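UDP-N-acetylmuramate--L-alanine ligase (PDB 1J6U) joins L-alanine to UDP-N-acetylmuramate at the expense of ATP, an early step in building bacterial peptidoglycan. Local coordinates at residues 103-106 against 107-111. Sequence-based numbering, arbitrary orientation.
Sequences HYFR and DTLKR
Asp107 returns to His103 twice, and the pair illustrates how a helix settles its polar atoms. Its N-H donates to His103 O at 3.0 Å, and a water clamps the same turn, giving one hydrogen to that carbonyl and the other to Asp107 OD1 at 2.5 Å. Asp107 OD2 stands 3.5 Å from His103 NE2, with ring and carboxylate planes 76° apart. Further i to i+4 bonds follow: Thr108 N to Tyr104 O, Leu109 N to Phe105 O, and Lys110 N to Arg106 O, this last nearly straight at 166°. Helix 101-112 follows edge strand 98-100 of the N-terminal parallel sheet and packs between that domain and the middle one. Toward the latter, Leu109 CG sits over the Phe105 ring, a CH-pi contact 4.3 Å from its centroid, and Phe105 meets Phe146 and Tyr168 edge-to-face. Thr108 OG1 lies over a face of Tyr104, which packs on Val28, Leu74 and Ile76; its hydroxyl bonds weakly to Glu32. Arg111 brings its guanidinium edge to this ring, NH2 3.5 Å from CE1. Arg106 bends at chi3 (76°) and runs alongside extended Lys110, NH2 3.0 Å from NZ; this approach of like charges probably lowers the lysine's pKa. Arg106 NH1 is hydrogen-bonded outside the two segments. His103 O thus has two donors, while Arg106 and nearby Glu99 would probably pull Asp107's ionisation in opposite directions.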
loop_
_atom_site.group_PDB
_atom_site.type_symbol
_atom_site.label_atom_id
_atom_site.label_comp_id
_atom_site.label_asym_id
_atom_site.label_seq_id
_atom_site.Cartn_x
_atom_site.Cartn_y
_atom_site.Cartn_z
ATOM N N HIS A 103 16.404 9.274 -2.504
ATOM C CA HIS A 103 17.792 9.551 -2.202
ATOM C C HIS A 103 17.942 10.102 -0.783
ATOM O O HIS A 103 18.846 9.716 -0.060
ATOM C CB HIS A 103 18.347 10.560 -3.207
ATOM C CG HIS A 103 19.789 10.855 -2.998
ATOM N ND1 HIS A 103 20.789 10.108 -3.583
ATOM C CD2 HIS A 103 20.406 11.742 -2.181
ATOM C CE1 HIS A 103 21.961 10.518 -3.132
ATOM N NE2 HIS A 103 21.757 11.508 -2.280
ATOM N N TYR A 104 17.059 11.011 -0.386
ATOM C CA TYR A 104 17.126 11.597 0.949
ATOM C C TYR A 104 16.807 10.529 2.002
ATOM O O TYR A 104 17.393 10.483 3.091
ATOM C CB TYR A 104 16.125 12.728 1.071
ATOM C CG TYR A 104 16.162 13.400 2.414
ATOM C CD1 TYR A 104 17.233 14.227 2.776
ATOM C CD2 TYR A 104 15.110 13.237 3.324
ATOM C CE1 TYR A 104 17.249 14.889 4.011
ATOM C CE2 TYR A 104 15.122 13.883 4.556
ATOM C CZ TYR A 104 16.189 14.709 4.888
ATOM O OH TYR A 104 16.170 15.363 6.086
ATOM N N PHE A 105 15.845 9.683 1.662
ATOM C CA PHE A 105 15.460 8.601 2.530
ATOM C C PHE A 105 16.687 7.691 2.755
ATOM O O PHE A 105 17.015 7.322 3.894
ATOM C CB PHE A 105 14.328 7.809 1.883
ATOM C CG PHE A 105 13.835 6.708 2.734
ATOM C CD1 PHE A 105 13.377 6.974 4.023
ATOM C CD2 PHE A 105 13.857 5.399 2.275
ATOM C CE1 PHE A 105 12.940 5.946 4.855
ATOM C CE2 PHE A 105 13.426 4.362 3.094
ATOM C CZ PHE A 105 12.965 4.642 4.388
ATOM N N ARG A 106 17.376 7.332 1.673
ATOM C CA ARG A 106 18.541 6.504 1.858
ATOM C C ARG A 106 19.529 7.176 2.773
ATOM O O ARG A 106 20.118 6.542 3.650
ATOM C CB ARG A 106 19.242 6.212 0.565
ATOM C CG ARG A 106 20.091 4.987 0.721
ATOM C CD ARG A 106 20.966 4.742 -0.452
ATOM N NE ARG A 106 22.085 5.660 -0.432
ATOM C CZ ARG A 106 23.023 5.668 -1.356
ATOM N NH1 ARG A 106 22.950 4.805 -2.355
ATOM N NH2 ARG A 106 24.021 6.532 -1.280
ATOM N N ASP A 107 19.728 8.464 2.575
ATOM C CA ASP A 107 20.655 9.158 3.433
ATOM C C ASP A 107 20.101 9.117 4.835
ATOM O O ASP A 107 20.851 8.989 5.803
ATOM C CB ASP A 107 20.839 10.608 2.993
ATOM C CG ASP A 107 21.653 10.723 1.733
ATOM O OD1 ASP A 107 22.193 9.674 1.292
ATOM O OD2 ASP A 107 21.755 11.855 1.194
ATOM N N THR A 108 18.779 9.209 4.949
ATOM C CA THR A 108 18.178 9.212 6.273
ATOM C C THR A 108 18.441 7.891 6.979
ATOM O O THR A 108 18.690 7.861 8.182
ATOM C CB THR A 108 16.670 9.535 6.208
ATOM O OG1 THR A 108 16.479 10.941 6.472
ATOM C CG2 THR A 108 15.896 8.699 7.236
ATOM N N LEU A 109 18.411 6.798 6.234
ATOM C CA LEU A 109 18.692 5.524 6.846
ATOM C C LEU A 109 20.166 5.494 7.203
ATOM O O LEU A 109 20.513 5.045 8.289
ATOM C CB LEU A 109 18.339 4.378 5.903
ATOM C CG LEU A 109 16.842 4.253 5.632
ATOM C CD1 LEU A 109 16.561 3.116 4.687
ATOM C CD2 LEU A 109 16.151 4.060 6.949
ATOM N N LYS A 110 21.041 5.972 6.316
ATOM C CA LYS A 110 22.462 5.971 6.648
ATOM C C LYS A 110 22.657 6.645 7.993
ATOM O O LYS A 110 23.442 6.183 8.809
ATOM C CB LYS A 110 23.314 6.685 5.594
ATOM C CG LYS A 110 23.597 5.825 4.369
ATOM C CD LYS A 110 24.476 6.501 3.321
ATOM C CE LYS A 110 24.654 5.604 2.085
ATOM N NZ LYS A 110 25.739 6.060 1.165
ATOM N N ARG A 111 21.948 7.734 8.244
ATOM C CA ARG A 111 22.095 8.378 9.533
ATOM C C ARG A 111 21.536 7.469 10.643
ATOM O O ARG A 111 22.127 7.362 11.715
ATOM C CB ARG A 111 21.384 9.732 9.546
ATOM C CG ARG A 111 22.210 10.885 9.000
ATOM C CD ARG A 111 21.388 12.170 8.859
ATOM N NE ARG A 111 21.033 12.418 7.462
ATOM C CZ ARG A 111 19.805 12.702 7.028
ATOM N NH1 ARG A 111 18.774 12.784 7.874
ATOM N NH2 ARG A 111 19.602 12.891 5.732
HETATM O O HOH W 1 21.504 8.280 -0.664
#